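Local atomic coordinates of transcriptional activator ToxR (Vibrio vulnificus, PDB entry 6UTC), a protein that activates transcription from the inner membrane, its periplasmic domain probably sensing bile salts and interacting with ToxS. Residues Phe16-Asn21 with Glu26-Leu31; Arg44-Lys49 with Leu73-Ile78. All blocks are in the same frame, centred on the assembly; numbering follows the deposited sequence.

In the fold
Both contacts involve the same five-stranded mixed sheet, at different depths. Interaction 1 pairs an outermost strand, 16-22, with strand 25-30, so it is a hairpin at the sheet's edge, only partly buried, and rests on backbone hydrogen bonds, with an arginine holding a sulfate, probably from the crystallisation liquor. Interaction 2 lies near the centre of the chain, where helix 40-52 meets strand 72-78 through wholly buried side chains, and no clear hydrogen bond crosses it. The centres of interactions 1 and 2 are about 12 Å apart. Strand 25-30 is followed in the chain by helix 40-52, and a salt bridge from E20 to R44 ties the edge strand to the helix.

Interaction 1: Phe16-Asn21 with Glu26-Leu31; sequences FRLLEN and EVLTPL. With SO4 (sulfate ion), chain B.
R17 and T29 form a hydrogen-bonded pair of this antiparallel hairpin: R17 N donates to T29 O (2.8 Å) and T29 N returns a bond to R17 O (3.0 Å). Beyond L18 the register slips by one residue, and V27 O takes weak bonds from L19 N at 2.8 Å and E20 N at 3.4 Å. V27 N bonds to E20 O, restoring the pairing.

Among polar side chains, R17, extended from CG to NE, runs alongside T29, whose methyl CG2 lies 3.4 Å above the centre of the guanidinium plane. The rim of that plane serves oxygens: NE makes a weak bond to L31 O, while R17 NH1 and NH2 both donate to sulfate O2, NH2 at 2.9 Å. The sulfate, probably from the crystallisation liquor, is also bound by the backbone amides of L36 and Q37.

Among apolar contacts, L18 CD1 meets L28 CD2 at 3.9 Å, and the F16 ring turns an edge to the backbone of T29 and P30. L19 CD1 reaches V27 CG1, bringing a branched aliphatic chain against the buried valine. The doubled residues opposite V27 make this a classic beta bulge within an edge hairpin.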
loop_
_atom_site.group_PDB
_atom_site.type_symbol
_atom_site.label_atom_id
_atom_site.label_comp_id
_atom_site.label_asym_id
_atom_site.label_seq_id
_atom_site.Cartn_x
_atom_site.Cartn_y
_atom_site.Cartn_z
ATOM N N PHE A 16 -4.607 -12.254 6.651
ATOM C CA PHE A 16 -4.765 -11.350 5.521
ATOM C C PHE A 16 -5.134 -12.113 4.260
ATOM O O PHE A 16 -4.661 -13.236 4.037
ATOM C CB PHE A 16 -3.454 -10.591 5.276
ATOM C CG PHE A 16 -3.062 -9.700 6.413
ATOM C CD1 PHE A 16 -3.705 -8.497 6.626
ATOM C CD2 PHE A 16 -2.059 -10.080 7.285
ATOM C CE1 PHE A 16 -3.351 -7.681 7.680
ATOM C CE2 PHE A 16 -1.702 -9.261 8.348
ATOM C CZ PHE A 16 -2.353 -8.066 8.542
ATOM N N ARG A 17 -5.969 -11.497 3.429
ATOM C CA ARG A 17 -6.229 -11.993 2.090
ATOM C C ARG A 17 -5.498 -11.110 1.089
ATOM O O ARG A 17 -5.277 -9.915 1.334
ATOM C CB ARG A 17 -7.731 -12.036 1.776
ATOM C CG ARG A 17 -8.487 -10.714 1.903
ATOM C CD ARG A 17 -9.996 -10.932 1.701
ATOM N NE ARG A 17 -10.764 -9.706 1.947
ATOM C CZ ARG A 17 -10.995 -8.785 1.021
ATOM N NH1 ARG A 17 -10.486 -8.945 -0.192
ATOM N NH2 ARG A 17 -11.689 -7.686 1.300
ATOM N N LEU A 18 -5.101 -11.710 -0.037
ATOM C CA LEU A 18 -4.306 -11.026 -1.055
ATOM C C LEU A 18 -5.215 -10.345 -2.066
ATOM O O LEU A 18 -5.844 -11.016 -2.892
ATOM C CB LEU A 18 -3.393 -12.020 -1.766
ATOM C CG LEU A 18 -2.468 -11.466 -2.856
ATOM C CD1 LEU A 18 -1.427 -10.535 -2.300
ATOM C CD2 LEU A 18 -1.810 -12.628 -3.593
ATOM N N LEU A 19 -5.261 -9.010 -2.023
ATOM C CA LEU A 19 -5.972 -8.262 -3.050
ATOM C C LEU A 19 -5.293 -8.390 -4.401
ATOM O O LEU A 19 -5.962 -8.572 -5.426
ATOM C CB LEU A 19 -6.052 -6.795 -2.659
ATOM C CG LEU A 19 -6.884 -6.503 -1.428
ATOM C CD1 LEU A 19 -6.916 -5.010 -1.155
ATOM C CD2 LEU A 19 -8.297 -7.022 -1.623
ATOM N N GLU A 20 -3.972 -8.286 -4.430
ATOM C CA GLU A 20 -3.241 -8.331 -5.682
ATOM C C GLU A 20 -1.764 -8.346 -5.349
ATOM O O GLU A 20 -1.342 -7.723 -4.375
ATOM C CB GLU A 20 -3.560 -7.091 -6.527
ATOM C CG GLU A 20 -2.967 -7.106 -7.920
ATOM C CD GLU A 20 -3.596 -6.060 -8.809
ATOM O OE1 GLU A 20 -4.841 -6.012 -8.874
ATOM O OE2 GLU A 20 -2.833 -5.282 -9.420
ATOM N N ASN A 21 -0.988 -9.060 -6.150
ATOM C CA ASN A 21 0.455 -8.903 -6.135
ATOM C C ASN A 21 0.804 -7.847 -7.176
ATOM O O ASN A 21 0.541 -8.037 -8.372
ATOM C CB ASN A 21 1.144 -10.227 -6.462
ATOM C CG ASN A 21 2.618 -10.182 -6.188
ATOM O OD1 ASN A 21 3.353 -9.427 -6.822
ATOM N ND2 ASN A 21 3.069 -10.986 -5.230
ATOM N N GLU A 26 3.033 -7.672 -2.128
ATOM C CA GLU A 26 1.730 -8.242 -1.808
ATOM C C GLU A 26 0.847 -7.138 -1.262
ATOM O O GLU A 26 1.152 -6.571 -0.211
ATOM C CB GLU A 26 1.875 -9.309 -0.731
ATOM C CG GLU A 26 2.669 -10.509 -1.140
ATOM C CD GLU A 26 2.773 -11.505 -0.006
ATOM O OE1 GLU A 26 1.724 -12.047 0.400
ATOM O OE2 GLU A 26 3.893 -11.724 0.494
ATOM N N VAL A 27 -0.255 -6.849 -1.943
ATOM C CA VAL A 27 -1.256 -5.930 -1.417
ATOM C C VAL A 27 -2.273 -6.769 -0.659
ATOM O O VAL A 27 -3.005 -7.552 -1.260
ATOM C CB VAL A 27 -1.917 -5.104 -2.522
ATOM C CG1 VAL A 27 -2.950 -4.166 -1.917
ATOM C CG2 VAL A 27 -0.859 -4.334 -3.304
ATOM N N LEU A 28 -2.310 -6.592 0.651
ATOM C CA LEU A 28 -3.080 -7.428 1.560
ATOM C C LEU A 28 -4.112 -6.594 2.292
ATOM O O LEU A 28 -3.941 -5.384 2.462
ATOM C CB LEU A 28 -2.165 -8.039 2.619
ATOM C CG LEU A 28 -1.023 -8.909 2.116
ATOM C CD1 LEU A 28 -0.050 -9.183 3.256
ATOM C CD2 LEU A 28 -1.573 -10.208 1.555
ATOM N N THR A 29 -5.183 -7.249 2.731
ATOM C CA THR A 29 -6.153 -6.615 3.610
ATOM C C THR A 29 -6.621 -7.672 4.597
ATOM O O THR A 29 -6.554 -8.865 4.288
ATOM C CB THR A 29 -7.320 -5.998 2.811
ATOM O OG1 THR A 29 -8.094 -5.135 3.647
ATOM C CG2 THR A 29 -8.240 -7.044 2.225
ATOM N N PRO A 30 -7.055 -7.287 5.796
ATOM C CA PRO A 30 -7.564 -8.295 6.730
ATOM C C PRO A 30 -8.662 -9.135 6.083
ATOM O O PRO A 30 -9.435 -8.656 5.249
ATOM C CB PRO A 30 -8.092 -7.458 7.903
ATOM C CG PRO A 30 -7.242 -6.224 7.869
ATOM C CD PRO A 30 -7.062 -5.938 6.394
ATOM N N LEU A 31 -8.716 -10.411 6.485
ATOM C CA LEU A 31 -9.571 -11.410 5.839
ATOM C C LEU A 31 -10.976 -10.894 5.583
ATOM O O LEU A 31 -11.511 -11.019 4.475
ATOM C CB LEU A 31 -9.652 -12.662 6.712
ATOM C CG LEU A 31 -10.624 -13.730 6.207
ATOM C CD1 LEU A 31 -10.158 -14.291 4.870
ATOM C CD2 LEU A 31 -10.752 -14.839 7.238
HETATM S S SO4 B . -12.280 -6.994 -2.495
HETATM O O1 SO4 B . -13.473 -7.718 -2.062
HETATM O O2 SO4 B . -11.624 -6.388 -1.341
HETATM O O3 SO4 B . -12.706 -5.918 -3.398
HETATM O O4 SO4 B . -11.383 -7.916 -3.179
#

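Interaction 2: Arg44-Lys49 with Leu73-Ile78; sequences RQCVNK and LILNYI
Y77 and C46 meet where helix 40-52 packs on one face of the mixed beta sheet in this alpha-beta domain, the two segments running 34° from parallel with their axes 11.2 Å apart. That spacing is bridged by a few buried side chains. The tight part gathers around the Y77 hydroxyl and the C46 sulfur: SG lies 3.3 Å from Y77 OH and 3.6 Å from L75 CD1. Relative to the aromatic ring the sulfur sits at the edge, 85° off the normal and 5.3 Å from the centroid, a cysteine sulfur-aromatic contact. With SG anti to the backbone N (chi1 -166°), C46 turns its sulfur toward these strand residues while bonding to C103 in the disulfide, so a compact, polarisable atom suits the spot. The long, flat tyrosine spans from strand to helix, and its ring also stacks with that of Y50. L75 fills the adjoining ground with a branched aliphatic side chain, suited to a buried position, which also touches V63 and A65 of the neighbouring strand.

The other side of the helix is looser and more polar. N48 points away from the sheet and is exposed, as suits an amide; R44 also points away from the strand, and the partly exposed K49 forms a salt bridge with E52. Back at the buried side, the branched V47 approaches the tyrosine obliquely, its methyl CG2 lying 3.5 Å from Y77 OH.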
loop_
_atom_site.group_PDB
_atom_site.type_symbol
_atom_site.label_atom_id
_atom_site.label_comp_id
_atom_site.label_asym_id
_atom_site.label_seq_id
_atom_site.Cartn_x
_atom_site.Cartn_y
_atom_site.Cartn_z
ATOM N N ARG A 44 -2.267 0.836 -7.010
ATOM C CA ARG A 44 -1.208 0.487 -7.952
ATOM C C ARG A 44 -0.291 1.669 -8.220
ATOM O O ARG A 44 0.932 1.514 -8.290
ATOM C CB ARG A 44 -1.806 -0.040 -9.259
ATOM C CG ARG A 44 -2.479 -1.399 -9.119
ATOM C CD ARG A 44 -3.193 -1.769 -10.401
ATOM N NE ARG A 44 -4.100 -2.900 -10.206
ATOM C CZ ARG A 44 -5.385 -2.887 -10.519
ATOM N NH1 ARG A 44 -5.949 -1.814 -11.069
ATOM N NH2 ARG A 44 -6.123 -3.963 -10.278
ATOM N N GLN A 45 -0.862 2.861 -8.377
ATOM C CA GLN A 45 -0.027 4.035 -8.587
ATOM C C GLN A 45 0.840 4.305 -7.372
ATOM O O GLN A 45 2.025 4.627 -7.503
ATOM C CB GLN A 45 -0.886 5.254 -8.911
ATOM C CG GLN A 45 -0.068 6.535 -9.118
ATOM C CD GLN A 45 0.684 6.549 -10.438
ATOM O OE1 GLN A 45 0.729 5.547 -11.162
ATOM N NE2 GLN A 45 1.275 7.692 -10.766
ATOM N N CYS A 46 0.266 4.166 -6.179
ATOM C CA CYS A 46 1.019 4.392 -4.951
ATOM C C CYS A 46 2.186 3.417 -4.833
ATOM O O CYS A 46 3.314 3.816 -4.533
ATOM C CB CYS A 46 0.081 4.277 -3.753
ATOM S SG CYS A 46 0.780 4.907 -2.207
ATOM N N VAL A 47 1.937 2.136 -5.098
ATOM C CA VAL A 47 3.013 1.149 -5.060
ATOM C C VAL A 47 4.075 1.475 -6.103
ATOM O O VAL A 47 5.280 1.382 -5.834
ATOM C CB VAL A 47 2.432 -0.264 -5.219
ATOM C CG1 VAL A 47 3.547 -1.314 -5.357
ATOM C CG2 VAL A 47 1.509 -0.582 -4.033
ATOM N N ASN A 48 3.646 1.875 -7.306
ATOM C CA ASN A 48 4.589 2.295 -8.350
ATOM C C ASN A 48 5.496 3.419 -7.859
ATOM O O ASN A 48 6.722 3.361 -8.015
ATOM C CB ASN A 48 3.791 2.762 -9.574
ATOM C CG ASN A 48 4.662 3.422 -10.655
ATOM O OD1 ASN A 48 5.086 4.576 -10.523
ATOM N ND2 ASN A 48 4.900 2.697 -11.733
ATOM N N LYS A 49 4.908 4.464 -7.279
ATOM C CA LYS A 49 5.703 5.610 -6.855
ATOM C C LYS A 49 6.576 5.264 -5.657
ATOM O O LYS A 49 7.711 5.746 -5.546
ATOM C CB LYS A 49 4.802 6.802 -6.542
ATOM C CG LYS A 49 3.865 7.181 -7.669
ATOM C CD LYS A 49 4.559 7.265 -9.011
ATOM C CE LYS A 49 5.438 8.485 -9.112
ATOM N NZ LYS A 49 5.967 8.642 -10.504
ATOM N N LEU A 73 -8.037 6.101 2.479
ATOM C CA LEU A 73 -7.485 4.756 2.560
ATOM C C LEU A 73 -6.154 4.803 3.299
ATOM O O LEU A 73 -5.361 5.729 3.098
ATOM C CB LEU A 73 -7.259 4.210 1.145
ATOM C CG LEU A 73 -6.772 2.755 1.058
ATOM C CD1 LEU A 73 -7.945 1.802 1.292
ATOM C CD2 LEU A 73 -6.118 2.455 -0.277
ATOM N N ILE A 74 -5.916 3.816 4.163
ATOM C CA ILE A 74 -4.651 3.663 4.870
ATOM C C ILE A 74 -3.835 2.588 4.170
ATOM O O ILE A 74 -4.341 1.486 3.911
ATOM C CB ILE A 74 -4.891 3.283 6.339
ATOM C CG1 ILE A 74 -5.918 4.217 6.984
ATOM C CG2 ILE A 74 -3.580 3.276 7.100
ATOM C CD1 ILE A 74 -5.543 5.682 6.905
ATOM N N LEU A 75 -2.579 2.897 3.853
ATOM C CA LEU A 75 -1.648 1.912 3.308
ATOM C C LEU A 75 -0.450 1.806 4.238
ATOM O O LEU A 75 0.214 2.810 4.517
ATOM C CB LEU A 75 -1.171 2.326 1.917
ATOM C CG LEU A 75 -2.245 2.324 0.836
ATOM C CD1 LEU A 75 -1.718 2.928 -0.460
ATOM C CD2 LEU A 75 -2.764 0.920 0.591
ATOM N N ASN A 76 -0.175 0.603 4.711
ATOM C CA ASN A 76 0.960 0.351 5.590
ATOM C C ASN A 76 1.985 -0.468 4.815
ATOM O O ASN A 76 1.758 -1.654 4.536
ATOM C CB ASN A 76 0.500 -0.359 6.860
ATOM C CG ASN A 76 0.092 0.622 7.949
ATOM O OD1 ASN A 76 0.948 1.237 8.587
ATOM N ND2 ASN A 76 -1.194 0.804 8.135
ATOM N N TYR A 77 3.091 0.172 4.454
ATOM C CA TYR A 77 4.176 -0.495 3.745
ATOM C C TYR A 77 5.088 -1.180 4.744
ATOM O O TYR A 77 5.602 -0.534 5.669
ATOM C CB TYR A 77 4.968 0.534 2.950
ATOM C CG TYR A 77 4.289 0.949 1.671
ATOM C CD1 TYR A 77 4.468 0.216 0.514
ATOM C CD2 TYR A 77 3.460 2.057 1.628
ATOM C CE1 TYR A 77 3.849 0.575 -0.667
ATOM C CE2 TYR A 77 2.832 2.429 0.445
ATOM C CZ TYR A 77 3.045 1.683 -0.693
ATOM O OH TYR A 77 2.422 2.043 -1.875
ATOM N N ILE A 78 5.285 -2.477 4.561
ATOM C CA ILE A 78 6.104 -3.285 5.450
ATOM C C ILE A 78 7.317 -3.770 4.674
ATOM O O ILE A 78 7.188 -4.299 3.560
ATOM C CB ILE A 78 5.298 -4.451 6.043
ATOM C CG1 ILE A 78 4.157 -3.898 6.907
ATOM C CG2 ILE A 78 6.209 -5.365 6.860
ATOM C CD1 ILE A 78 3.094 -4.912 7.279
#